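Local coordinates for methyltransferase (Streptomyces avermitilis, PDB 3GIW), which binds S-adenosyl-L-homocysteine and is probably an S-adenosylmethionine-dependent methyltransferase of Rossmann-like fold whose substrate is not established, at residues R50-L55 against P207-R212; R60-W65 against I267-A272; T165-V170 against A197-T202; V173-D178 against R225-A230. One frame throughout, in Å; residues are numbered along the deposited sequence.

Contact 1. Residues R50-L55 against P207-R212; sequences REWPAL and PQEVGR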
loop_
_atom_site.group_PDB
_atom_site.type_symbol
_atom_site.label_atom_id
_atom_site.label_comp_id
_atom_site.label_asym_id
_atom_site.label_seq_id
_atom_site.Cartn_x
_atom_site.Cartn_y
_atom_site.Cartn_z
ATOM N N ARG A 50 -17.092 15.372 -0.393
ATOM C CA ARG A 50 -17.813 16.540 -0.899
ATOM C C ARG A 50 -16.997 17.227 -2.001
ATOM O O ARG A 50 -17.554 17.727 -2.980
ATOM C CB ARG A 50 -18.176 17.518 0.232
ATOM C CG ARG A 50 -19.374 17.077 1.079
ATOM C CD ARG A 50 -19.586 18.001 2.288
ATOM N NE ARG A 50 -20.676 17.529 3.136
ATOM C CZ ARG A 50 -21.040 18.128 4.265
ATOM N NH1 ARG A 50 -20.390 19.214 4.678
ATOM N NH2 ARG A 50 -22.068 17.657 4.978
ATOM N N GLU A 51 -15.680 17.273 -1.828
ATOM C CA GLU A 51 -14.785 17.853 -2.843
ATOM C C GLU A 51 -14.608 16.939 -4.058
ATOM O O GLU A 51 -14.498 17.414 -5.189
ATOM C CB GLU A 51 -13.403 18.167 -2.229
ATOM C CG GLU A 51 -13.451 19.187 -1.098
ATOM C CD GLU A 51 -13.829 20.587 -1.553
ATOM O OE1 GLU A 51 -13.715 20.911 -2.748
ATOM O OE2 GLU A 51 -14.225 21.391 -0.690
ATOM N N TRP A 52 -14.583 15.625 -3.821
ATOM C CA TRP A 52 -14.331 14.651 -4.882
ATOM C C TRP A 52 -15.224 13.443 -4.672
ATOM O O TRP A 52 -14.877 12.501 -3.937
ATOM C CB TRP A 52 -12.853 14.232 -4.899
ATOM C CG TRP A 52 -12.439 13.421 -6.087
ATOM C CD1 TRP A 52 -12.883 13.526 -7.373
ATOM C CD2 TRP A 52 -11.455 12.384 -6.091
ATOM N NE1 TRP A 52 -12.220 12.643 -8.174
ATOM C CE2 TRP A 52 -11.349 11.907 -7.409
ATOM C CE3 TRP A 52 -10.668 11.816 -5.099
ATOM C CZ2 TRP A 52 -10.460 10.883 -7.764
ATOM C CZ3 TRP A 52 -9.809 10.777 -5.431
ATOM C CH2 TRP A 52 -9.705 10.327 -6.762
ATOM N N PRO A 53 -16.411 13.470 -5.289
ATOM C CA PRO A 53 -17.360 12.358 -5.123
ATOM C C PRO A 53 -16.826 10.972 -5.442
ATOM O O PRO A 53 -17.313 9.987 -4.853
ATOM C CB PRO A 53 -18.552 12.755 -6.007
ATOM C CG PRO A 53 -18.495 14.297 -5.976
ATOM C CD PRO A 53 -17.016 14.620 -6.017
ATOM N N ALA A 54 -15.837 10.885 -6.325
ATOM C CA ALA A 54 -15.207 9.604 -6.667
ATOM C C ALA A 54 -14.273 9.037 -5.609
ATOM O O ALA A 54 -13.750 7.924 -5.796
ATOM C CB ALA A 54 -14.450 9.669 -8.028
ATOM N N LEU A 55 -14.054 9.752 -4.503
ATOM C CA LEU A 55 -13.121 9.239 -3.484
ATOM C C LEU A 55 -13.316 7.730 -3.145
ATOM O O LEU A 55 -12.335 6.972 -3.093
ATOM C CB LEU A 55 -13.086 10.141 -2.223
ATOM C CG LEU A 55 -12.073 9.738 -1.163
ATOM C CD1 LEU A 55 -10.653 9.912 -1.663
ATOM C CD2 LEU A 55 -12.327 10.535 0.125
ATOM N N PRO A 207 -7.185 17.429 -11.540
ATOM C CA PRO A 207 -6.377 18.358 -10.756
ATOM C C PRO A 207 -7.133 19.137 -9.706
ATOM O O PRO A 207 -6.667 19.251 -8.572
ATOM C CB PRO A 207 -5.751 19.274 -11.824
ATOM C CG PRO A 207 -5.725 18.469 -13.066
ATOM C CD PRO A 207 -6.918 17.563 -12.987
ATOM N N GLN A 208 -8.281 19.710 -10.044
ATOM C CA GLN A 208 -8.983 20.526 -9.073
ATOM C C GLN A 208 -9.504 19.737 -7.893
ATOM O O GLN A 208 -9.274 20.103 -6.744
ATOM C CB GLN A 208 -10.123 21.293 -9.739
ATOM C CG GLN A 208 -10.834 22.268 -8.788
ATOM C CD GLN A 208 -11.734 23.242 -9.492
ATOM O OE1 GLN A 208 -12.184 23.005 -10.631
ATOM N NE2 GLN A 208 -11.999 24.365 -8.832
ATOM N N GLU A 209 -10.232 18.665 -8.170
ATOM C CA GLU A 209 -10.883 17.855 -7.108
ATOM C C GLU A 209 -9.843 17.130 -6.235
ATOM O O GLU A 209 -9.930 17.145 -5.013
ATOM C CB GLU A 209 -11.841 16.824 -7.723
ATOM C CG GLU A 209 -13.036 17.432 -8.450
ATOM C CD GLU A 209 -12.778 17.836 -9.907
ATOM O OE1 GLU A 209 -11.692 17.574 -10.481
ATOM O OE2 GLU A 209 -13.687 18.474 -10.516
ATOM N N VAL A 210 -8.852 16.503 -6.862
ATOM C CA VAL A 210 -7.790 15.821 -6.119
ATOM C C VAL A 210 -6.911 16.817 -5.364
ATOM O O VAL A 210 -6.541 16.575 -4.186
ATOM C CB VAL A 210 -7.006 14.847 -7.009
ATOM C CG1 VAL A 210 -5.746 14.264 -6.261
ATOM C CG2 VAL A 210 -7.956 13.785 -7.468
ATOM N N GLY A 211 -6.603 17.958 -5.986
ATOM C CA GLY A 211 -5.901 19.027 -5.252
ATOM C C GLY A 211 -6.633 19.474 -4.011
ATOM O O GLY A 211 -6.018 19.672 -2.957
ATOM N N ARG A 212 -7.942 19.682 -4.113
ATOM C CA ARG A 212 -8.732 20.069 -2.955
ATOM C C ARG A 212 -8.700 18.989 -1.861
ATOM O O ARG A 212 -8.579 19.313 -0.664
ATOM C CB ARG A 212 -10.181 20.398 -3.379
ATOM C CG ARG A 212 -10.326 21.704 -4.164
ATOM C CD ARG A 212 -10.227 22.885 -3.233
ATOM N NE ARG A 212 -11.428 22.980 -2.400
ATOM C CZ ARG A 212 -11.714 23.990 -1.577
ATOM N NH1 ARG A 212 -10.906 25.043 -1.478
ATOM N NH2 ARG A 212 -12.833 23.970 -0.864
#
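Where Trp52 steps out of helix 39-51, its CA comes within 5.2 Å of the CA of Glu209, and the chain then reverses through a type I beta turn from Trp52 to Leu55 beside the first turns of helix 207-219. The contact has a charged end and an aromatic end. At the charged end Arg212 grips Glu51 side-on, one nitrogen to each oxygen: NE of Arg212 donates to OE1 of Glu51 at 3.1 Å, and NH2 of Arg212 to OE2 of Glu51 at 2.9 Å. Both oxygens lie close to the guanidinium plane, but the carboxylate is turned 64° from it, and the two N-H groups reach its oxygens from above the carboxylate plane. In this Rossmann-like fold the salt bridge ties the C-terminal end of helix 39-51 to the helix that follows strand 195-201, while the turn from Trp52 carries the aromatic packing. There CG of Trp52 stands anti to the backbone N (chi1 -170°), which carries the indole alongside Val210. CG2 of Val210 makes a CH-pi contact over the six-membered ring of Trp52, 3.7 Å from its centroid and only 6° off the normal. Ala54 CB, from the turn itself, lies 3.6 Å above the opposite face of the Trp52 ring. Glu209 joins through its aliphatic part: its CB reaches CD1 of Trp52 obliquely at 3.5 Å, while its carboxylate leads away.

Contact 2. Residues R60-W65 against I267-A272; sequences RANRDW and IAMYGA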
loop_
_atom_site.group_PDB
_atom_site.type_symbol
_atom_site.label_atom_id
_atom_site.label_comp_id
_atom_site.label_asym_id
_atom_site.label_seq_id
_atom_site.Cartn_x
_atom_site.Cartn_y
_atom_site.Cartn_z
ATOM N N ARG A 60 -11.586 2.052 -3.207
ATOM C CA ARG A 60 -11.917 0.671 -3.494
ATOM C C ARG A 60 -11.031 0.112 -4.640
ATOM O O ARG A 60 -10.553 -1.043 -4.571
ATOM C CB ARG A 60 -13.416 0.577 -3.756
ATOM C CG ARG A 60 -14.254 0.836 -2.479
ATOM C CD ARG A 60 -15.763 1.010 -2.721
ATOM N NE ARG A 60 -16.560 0.311 -1.700
ATOM C CZ ARG A 60 -17.135 0.845 -0.617
ATOM N NH1 ARG A 60 -17.042 2.137 -0.328
ATOM N NH2 ARG A 60 -17.822 0.061 0.206
ATOM N N ALA A 61 -10.761 0.927 -5.666
ATOM C CA ALA A 61 -9.942 0.481 -6.765
ATOM C C ALA A 61 -8.502 0.211 -6.323
ATOM O O ALA A 61 -7.834 -0.693 -6.842
ATOM C CB ALA A 61 -9.951 1.529 -7.938
ATOM N N ASN A 62 -7.987 0.996 -5.400
ATOM C CA ASN A 62 -6.649 0.740 -4.872
ATOM C C ASN A 62 -6.590 -0.599 -4.130
ATOM O O ASN A 62 -5.650 -1.395 -4.332
ATOM C CB ASN A 62 -6.191 1.874 -3.963
ATOM C CG ASN A 62 -4.856 1.574 -3.285
ATOM O OD1 ASN A 62 -3.814 1.760 -3.902
ATOM N ND2 ASN A 62 -4.910 1.036 -2.075
ATOM N N ARG A 63 -7.608 -0.892 -3.324
ATOM C CA ARG A 63 -7.658 -2.174 -2.622
ATOM C C ARG A 63 -7.759 -3.316 -3.618
ATOM O O ARG A 63 -7.058 -4.358 -3.471
ATOM C CB ARG A 63 -8.769 -2.212 -1.575
ATOM C CG ARG A 63 -8.633 -3.429 -0.616
ATOM C CD ARG A 63 -7.489 -3.295 0.381
ATOM N NE ARG A 63 -7.293 -4.533 1.153
ATOM C CZ ARG A 63 -6.476 -4.633 2.204
ATOM N NH1 ARG A 63 -5.794 -3.566 2.629
ATOM N NH2 ARG A 63 -6.343 -5.805 2.831
ATOM N N ASP A 64 -8.610 -3.201 -4.635
ATOM C CA ASP A 64 -8.776 -4.244 -5.643
ATOM C C ASP A 64 -7.451 -4.492 -6.399
ATOM O O ASP A 64 -7.090 -5.637 -6.691
ATOM C CB ASP A 64 -9.872 -3.857 -6.654
ATOM C CG ASP A 64 -11.289 -3.908 -6.074
ATOM O OD1 ASP A 64 -11.507 -4.523 -5.022
ATOM O OD2 ASP A 64 -12.190 -3.304 -6.699
ATOM N N TRP A 65 -6.725 -3.408 -6.678
ATOM C CA TRP A 65 -5.429 -3.471 -7.334
ATOM C C TRP A 65 -4.452 -4.281 -6.465
ATOM O O TRP A 65 -3.740 -5.142 -6.996
ATOM C CB TRP A 65 -4.868 -2.054 -7.650
ATOM C CG TRP A 65 -3.512 -2.150 -8.312
ATOM C CD1 TRP A 65 -3.271 -2.353 -9.614
ATOM C CD2 TRP A 65 -2.235 -2.131 -7.656
ATOM N NE1 TRP A 65 -1.912 -2.462 -9.837
ATOM C CE2 TRP A 65 -1.264 -2.344 -8.640
ATOM C CE3 TRP A 65 -1.826 -1.960 -6.329
ATOM C CZ2 TRP A 65 0.099 -2.398 -8.337
ATOM C CZ3 TRP A 65 -0.482 -2.053 -6.052
ATOM C CH2 TRP A 65 0.452 -2.234 -7.043
ATOM N N ILE A 267 -9.931 8.012 -10.646
ATOM C CA ILE A 267 -8.837 7.170 -10.140
ATOM C C ILE A 267 -7.594 8.073 -10.019
ATOM O O ILE A 267 -7.154 8.641 -11.021
ATOM C CB ILE A 267 -8.576 5.951 -11.105
ATOM C CG1 ILE A 267 -9.808 5.054 -11.208
ATOM C CG2 ILE A 267 -7.307 5.162 -10.673
ATOM C CD1 ILE A 267 -10.204 4.370 -9.896
ATOM N N ALA A 268 -7.019 8.162 -8.832
ATOM C CA ALA A 268 -5.869 9.042 -8.584
ATOM C C ALA A 268 -4.664 8.247 -8.070
ATOM O O ALA A 268 -3.852 8.792 -7.298
ATOM C CB ALA A 268 -6.237 10.209 -7.601
HETATM N N MSE A 269 -4.550 6.966 -8.448
HETATM C CA MSE A 269 -3.389 6.134 -8.132
HETATM C C MSE A 269 -2.814 5.560 -9.389
HETATM O O MSE A 269 -3.544 4.965 -10.177
HETATM C CB MSE A 269 -3.710 4.887 -7.295
HETATM C CG MSE A 269 -4.052 5.047 -5.931
HETATM SE SE MSE A 269 -2.714 5.801 -4.772
HETATM C CE MSE A 269 -3.761 5.367 -3.244
ATOM N N TYR A 270 -1.507 5.685 -9.549
ATOM C CA TYR A 270 -0.731 4.817 -10.431
ATOM C C TYR A 270 -0.406 3.526 -9.702
ATOM O O TYR A 270 -0.174 3.536 -8.486
ATOM C CB TYR A 270 0.582 5.475 -10.842
ATOM C CG TYR A 270 0.445 6.629 -11.794
ATOM C CD1 TYR A 270 -0.081 6.465 -13.064
ATOM C CD2 TYR A 270 0.895 7.897 -11.440
ATOM C CE1 TYR A 270 -0.171 7.518 -13.945
ATOM C CE2 TYR A 270 0.794 8.975 -12.332
ATOM C CZ TYR A 270 0.250 8.775 -13.574
ATOM O OH TYR A 270 0.127 9.797 -14.515
ATOM N N GLY A 271 -0.350 2.428 -10.428
ATOM C CA GLY A 271 0.152 1.156 -9.914
ATOM C C GLY A 271 1.207 0.564 -10.816
ATOM O O GLY A 271 1.214 0.792 -12.017
ATOM N N ALA A 272 2.149 -0.154 -10.186
ATOM C CA ALA A 272 3.226 -0.792 -10.911
ATOM C C ALA A 272 3.881 -1.884 -10.091
ATOM O O ALA A 272 3.896 -1.828 -8.850
ATOM C CB ALA A 272 4.306 0.262 -11.313
#
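Trp65 of helix 55-75 reaches down to Gly271 and Ala272 of strand 269-275, which runs almost parallel to the helix segment, the axes 9.9 Å apart and 4° from parallel. With CG anti to the backbone N (chi1 179°), CB of Trp65 directs the indole at the strand. NE1 and CE2 then pass obliquely by the CA of Gly271, CE2 of Trp65 lying 4.0 Å from it. Farther out, CZ2 of Trp65 comes to 3.6 Å from N of Ala272, and CH2 of Trp65 ends 3.9 Å from O of Ala272. A CB on Gly271 would clash with CE2 of Trp65. Cutting Trp65 back to an alanine is likely to open a gap between helix and strand and leave the backbone at Gly271 without its apolar cover. One turn back, CB of Ala61 presses tightly on CD1 of Ile267, at 3.5 Å. Between the two, CE of selenomethionine Met269 lies 3.7 Å from OD1 of Asn62, a residue of the S-adenosyl-L-homocysteine site. Strand and helix thus meet here through van der Waals packing, while the Asn62 amide, bonded through OD1 to Ser199 and through ND2 to Tyr28 of the same site, is probably held in place for ligand binding.

Contact 3. Residues T165-V170 against A197-T202; sequences TVIAIV and AMSIGT
Val166 and Ala197 mark the tight part of this parallel strand pair: N of Val166 donates to O of Ala197 at 2.9 Å and 172°, and CA of Thr165 adds a CA-H...O contact to the same oxygen. One step on, Ser199 N reaches Val166 O only in a weak bond of 3.5 Å. Toward Ala168, whose phi is positive, the two segments diverge. What bridges the opening is a water that donates to O of Val166 and O of Ser199 and accepts from N of Val170, at 2.9 Å from this last atom. Ser199 closes the other side: its OG, set between the backbone N and the carbonyl carbon (chi1 64°), takes the N-H of Ala168 at 2.9 Å and also bonds Asn62. Packing tightens again where selenomethionine Met198, bent at its last torsion, lays CE 3.8 Å from CB of Val170. This is the parallel pairing of a beta-alpha-beta unit whose crossover between strands 163-167 and 195-201 contains helix 179-187. Strand 81-85 borders it at Thr165 and antiparallel strand 269-275 at Met198 and Ile200; helix 55-75 packs on the face of Ile167 and Ser199, and Phe235 on that of Met198 and Ile200.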
loop_
_atom_site.group_PDB
_atom_site.type_symbol
_atom_site.label_atom_id
_atom_site.label_comp_id
_atom_site.label_asym_id
_atom_site.label_seq_id
_atom_site.Cartn_x
_atom_site.Cartn_y
_atom_site.Cartn_z
ATOM N N THR A 165 6.004 -4.622 -0.873
ATOM C CA THR A 165 4.754 -3.919 -1.214
ATOM C C THR A 165 4.642 -2.598 -0.449
ATOM O O THR A 165 4.681 -2.588 0.796
ATOM C CB THR A 165 3.509 -4.843 -1.048
ATOM O OG1 THR A 165 3.435 -5.344 0.269
ATOM C CG2 THR A 165 3.633 -6.073 -1.952
ATOM N N VAL A 166 4.535 -1.489 -1.175
ATOM C CA VAL A 166 4.469 -0.131 -0.599
ATOM C C VAL A 166 3.224 0.512 -1.256
ATOM O O VAL A 166 3.347 1.204 -2.265
ATOM C CB VAL A 166 5.758 0.692 -0.847
ATOM C CG1 VAL A 166 5.686 1.997 -0.091
ATOM C CG2 VAL A 166 7.011 -0.119 -0.388
ATOM N N ILE A 167 2.056 0.202 -0.687
ATOM C CA ILE A 167 0.760 0.472 -1.303
ATOM C C ILE A 167 -0.027 1.505 -0.495
ATOM O O ILE A 167 -0.192 1.405 0.718
ATOM C CB ILE A 167 -0.007 -0.852 -1.441
ATOM C CG1 ILE A 167 0.788 -1.801 -2.363
ATOM C CG2 ILE A 167 -1.433 -0.567 -1.978
ATOM C CD1 ILE A 167 0.243 -3.213 -2.544
ATOM N N ALA A 168 -0.438 2.570 -1.188
ATOM C CA ALA A 168 -1.289 3.601 -0.591
ATOM C C ALA A 168 -0.619 4.268 0.618
ATOM O O ALA A 168 -1.264 4.568 1.632
ATOM C CB ALA A 168 -2.695 3.023 -0.235
ATOM N N ILE A 169 0.696 4.493 0.527
ATOM C CA ILE A 169 1.455 5.117 1.626
ATOM C C ILE A 169 2.439 6.215 1.192
ATOM O O ILE A 169 2.640 7.205 1.902
ATOM C CB ILE A 169 2.229 4.047 2.457
ATOM C CG1 ILE A 169 3.113 4.735 3.511
ATOM C CG2 ILE A 169 3.082 3.180 1.574
ATOM C CD1 ILE A 169 3.560 3.825 4.623
ATOM N N VAL A 170 3.061 6.069 0.028
ATOM C CA VAL A 170 4.196 6.887 -0.295
ATOM C C VAL A 170 3.868 8.386 -0.459
ATOM O O VAL A 170 4.737 9.285 -0.265
ATOM C CB VAL A 170 4.967 6.287 -1.516
ATOM C CG1 VAL A 170 4.371 6.743 -2.849
ATOM C CG2 VAL A 170 6.448 6.661 -1.393
ATOM N N ALA A 197 6.330 -3.537 -5.590
ATOM C CA ALA A 197 4.943 -3.241 -6.017
ATOM C C ALA A 197 4.513 -1.981 -5.264
ATOM O O ALA A 197 4.601 -1.941 -4.027
ATOM C CB ALA A 197 3.979 -4.383 -5.708
HETATM N N MSE A 198 4.005 -1.000 -5.994
HETATM C CA MSE A 198 3.570 0.246 -5.398
HETATM C C MSE A 198 2.288 0.778 -6.015
HETATM O O MSE A 198 2.014 0.624 -7.185
HETATM C CB MSE A 198 4.628 1.349 -5.569
HETATM C CG MSE A 198 6.034 0.983 -5.045
HETATM SE SE MSE A 198 7.236 2.522 -5.159
HETATM C CE MSE A 198 6.382 3.633 -3.833
ATOM N N SER A 199 1.529 1.512 -5.206
ATOM C CA SER A 199 0.522 2.452 -5.732
ATOM C C SER A 199 0.932 3.853 -5.276
ATOM O O SER A 199 1.287 4.066 -4.082
ATOM C CB SER A 199 -0.900 2.092 -5.356
ATOM O OG SER A 199 -1.117 2.157 -3.978
ATOM N N ILE A 200 0.877 4.816 -6.195
ATOM C CA ILE A 200 1.412 6.155 -6.032
ATOM C C ILE A 200 0.350 7.213 -6.396
ATOM O O ILE A 200 -0.168 7.228 -7.521
ATOM C CB ILE A 200 2.656 6.328 -6.951
ATOM C CG1 ILE A 200 3.766 5.325 -6.562
ATOM C CG2 ILE A 200 3.249 7.749 -6.900
ATOM C CD1 ILE A 200 4.918 5.189 -7.558
ATOM N N GLY A 201 0.041 8.087 -5.436
ATOM C CA GLY A 201 -1.016 9.088 -5.630
ATOM C C GLY A 201 -0.602 10.142 -6.667
ATOM O O GLY A 201 0.587 10.555 -6.739
ATOM N N THR A 202 -1.553 10.551 -7.504
ATOM C CA THR A 202 -1.341 11.545 -8.559
ATOM C C THR A 202 -2.559 12.483 -8.669
ATOM O O THR A 202 -3.676 12.052 -8.428
ATOM C CB THR A 202 -1.083 10.889 -9.926
ATOM O OG1 THR A 202 -0.932 11.904 -10.933
ATOM C CG2 THR A 202 -2.218 9.935 -10.320
HETATM O O HOH W 1 2.595 3.873 -1.783
#

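Contact 4. Residues V173-D178 against R225-A230; sequences VLDEDD and RLRTHA
The guanidinium of Arg227 has CG of Arg225 over one face and, at its edge and in plane, O of Val173, which NH2 of Arg227 meets in a weak hydrogen bond of 3.4 Å. OD1 of Asp175 approaches the same NH2 of Arg227 obliquely, at a long 3.6 Å. The guanidinium of Arg225 has a water off one face, toward the rim, and OD2 of Asp175 at its edge. In the conformer of Asp175 described here, it holds that single oxygen with two nitrogens, NE of Arg225 at 2.9 Å from OD2 of Asp175 and NH2 of Arg225 at 3.1 Å from it. The NH2 hydrogen uses the syn lone pair of OD2, whereas NE comes from above the carboxylate plane, which stands 74° from the guanidinium. A bend at chi2 (59°) folds the Arg225 chain toward the aspartate. With this conformer the three residues form a salt-bridge network, its Arg227 arm long, between the turn before helix 179-187, part of the beta-alpha-beta crossover, and the loop leading to helix 229-234. NH1 of Arg225 also donates to O of Leu226 at 2.8 Å, and its NH2 has a second acid partner in Glu231. Were Arg225 a leucine, OD2 of Asp175 would probably lose both of its donors and Glu231 a counter-charge. Beside the network, CD2 of Leu174 packs 3.7 Å from N of Arg225. The same water that lies off Arg225 accepts from NE of Arg227 at 3.0 Å and donates weakly to OD1 of Asp175.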
loop_
_atom_site.group_PDB
_atom_site.type_symbol
_atom_site.label_atom_id
_atom_site.label_comp_id
_atom_site.label_asym_id
_atom_site.label_seq_id
_atom_site.Cartn_x
_atom_site.Cartn_y
_atom_site.Cartn_z
ATOM N N VAL A 173 4.778 10.584 2.408
ATOM C CA VAL A 173 6.177 10.943 2.529
ATOM C C VAL A 173 6.428 12.107 1.535
ATOM O O VAL A 173 6.431 11.965 0.276
ATOM C CB VAL A 173 7.123 9.762 2.200
ATOM C CG1 VAL A 173 8.587 10.139 2.577
ATOM C CG2 VAL A 173 6.682 8.419 2.901
ATOM N N LEU A 174 6.720 13.220 2.147
ATOM C CA LEU A 174 7.122 14.452 1.507
ATOM C C LEU A 174 8.644 14.451 1.214
ATOM O O LEU A 174 9.450 13.711 1.847
ATOM C CB LEU A 174 6.717 15.636 2.401
ATOM C CG LEU A 174 5.217 15.995 2.621
ATOM C CD1 LEU A 174 4.787 17.387 2.056
ATOM C CD2 LEU A 174 4.206 14.904 2.163
ATOM N N ASP A 175 8.977 15.285 0.228
ATOM C CA ASP A 175 10.264 15.208 -0.449
ATOM C C ASP A 175 11.487 15.382 0.443
ATOM O O ASP A 175 12.548 14.807 0.143
ATOM C CB ASP A 175 10.300 16.201 -1.611
ATOM C CG ASP A 175 9.580 15.688 -2.845
ATOM O OD1 ASP A 175 9.354 14.457 -2.975
ATOM O OD2 ASP A 175 9.251 16.534 -3.704
ATOM N N GLU A 176 11.364 16.131 1.534
ATOM C CA GLU A 176 12.510 16.333 2.416
ATOM C C GLU A 176 13.055 15.034 3.038
ATOM O O GLU A 176 14.208 14.986 3.438
ATOM C CB GLU A 176 12.214 17.383 3.502
ATOM C CG GLU A 176 11.466 16.859 4.721
ATOM C CD GLU A 176 10.943 17.974 5.608
ATOM O OE1 GLU A 176 9.854 18.520 5.292
ATOM O OE2 GLU A 176 11.616 18.289 6.624
ATOM N N ASP A 177 12.229 13.973 3.109
ATOM C CA ASP A 177 12.708 12.672 3.640
ATOM C C ASP A 177 13.119 11.666 2.544
ATOM O O ASP A 177 13.528 10.541 2.850
ATOM C CB ASP A 177 11.652 12.022 4.550
ATOM C CG ASP A 177 11.500 12.749 5.871
ATOM O OD1 ASP A 177 12.511 12.872 6.612
ATOM O OD2 ASP A 177 10.361 13.206 6.130
ATOM N N ASP A 178 13.050 12.105 1.302
ATOM C CA ASP A 178 13.495 11.330 0.126
ATOM C C ASP A 178 12.786 9.990 0.022
ATOM O O ASP A 178 13.400 8.938 0.234
ATOM C CB ASP A 178 15.019 11.112 0.108
ATOM C CG ASP A 178 15.497 10.526 -1.202
ATOM O OD1 ASP A 178 14.794 10.674 -2.217
ATOM O OD2 ASP A 178 16.570 9.911 -1.229
ATOM N N ARG A 225 2.302 14.438 -0.948
ATOM C CA ARG A 225 3.077 14.712 -2.129
ATOM C C ARG A 225 2.510 13.827 -3.246
ATOM O O ARG A 225 2.773 12.631 -3.279
ATOM C CB ARG A 225 4.556 14.435 -1.919
ATOM C CG ARG A 225 5.385 14.633 -3.178
ATOM C CD ARG A 225 5.269 16.073 -3.733
ATOM N NE ARG A 225 6.452 16.350 -4.527
ATOM C CZ ARG A 225 6.580 16.115 -5.825
ATOM N NH1 ARG A 225 5.584 15.686 -6.571
ATOM N NH2 ARG A 225 7.751 16.363 -6.414
ATOM N N LEU A 226 1.710 14.435 -4.119
ATOM C CA LEU A 226 1.183 13.791 -5.319
ATOM C C LEU A 226 2.175 13.944 -6.451
ATOM O O LEU A 226 2.831 14.987 -6.573
ATOM C CB LEU A 226 -0.229 14.342 -5.639
ATOM C CG LEU A 226 -1.242 14.144 -4.504
ATOM C CD1 LEU A 226 -2.540 14.796 -4.944
ATOM C CD2 LEU A 226 -1.455 12.670 -4.101
ATOM N N ARG A 227 2.285 12.902 -7.265
ATOM C CA ARG A 227 3.335 12.782 -8.262
ATOM C C ARG A 227 2.838 12.620 -9.698
ATOM O O ARG A 227 1.754 12.045 -9.926
ATOM C CB ARG A 227 4.225 11.590 -7.883
ATOM C CG ARG A 227 5.091 11.847 -6.691
ATOM C CD ARG A 227 5.914 10.626 -6.249
ATOM N NE ARG A 227 6.820 11.014 -5.154
ATOM C CZ ARG A 227 6.498 11.019 -3.862
ATOM N NH1 ARG A 227 5.324 10.627 -3.431
ATOM N NH2 ARG A 227 7.410 11.392 -2.965
ATOM N N THR A 228 3.634 13.114 -10.638
ATOM C CA THR A 228 3.404 12.847 -12.052
ATOM C C THR A 228 3.882 11.443 -12.441
ATOM O O THR A 228 4.605 10.790 -11.681
ATOM C CB THR A 228 4.142 13.867 -12.905
ATOM O OG1 THR A 228 5.553 13.687 -12.679
ATOM C CG2 THR A 228 3.667 15.321 -12.583
ATOM N N HIS A 229 3.537 11.007 -13.645
ATOM C CA HIS A 229 4.061 9.741 -14.150
ATOM C C HIS A 229 5.613 9.716 -14.142
ATOM O O HIS A 229 6.232 8.734 -13.719
ATOM C CB HIS A 229 3.483 9.465 -15.561
ATOM C CG HIS A 229 3.778 8.093 -16.068
ATOM N ND1 HIS A 229 4.978 7.768 -16.658
ATOM C CD2 HIS A 229 3.044 6.955 -16.051
ATOM C CE1 HIS A 229 4.968 6.483 -16.982
ATOM N NE2 HIS A 229 3.805 5.975 -16.636
ATOM N N ALA A 230 6.231 10.815 -14.613
ATOM C CA ALA A 230 7.701 10.913 -14.608
ATOM C C ALA A 230 8.295 10.755 -13.212
ATOM O O ALA A 230 9.315 10.088 -13.040
ATOM C CB ALA A 230 8.196 12.217 -15.220
HETATM O O HOH W 2 9.083 12.752 -5.916
#

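Contacts 2 and 3 form the core, with centres about 9 Å apart: strands 163-167, 195-201 and 269-275 are consecutive in the seven-stranded sheet, and helix 55-75 lies over them. Asn62 and Ser199 join the two contacts beside the S-adenosyl-L-homocysteine site. Contact 4 lies about 11 Å (centre to centre) from contact 3 and meets it through the backbone of Gly201 and Arg227. Contact 1 is more peripheral, its centre about 16 Å from that of contact 2, yet Trp52 and Val210 both pack on Ala268. Along the chain contact 3 falls within the span of contacts 1 and 2, whereas contacts 3 and 4 interleave, so distant parts of the sequence build one compact Rossmann-like domain.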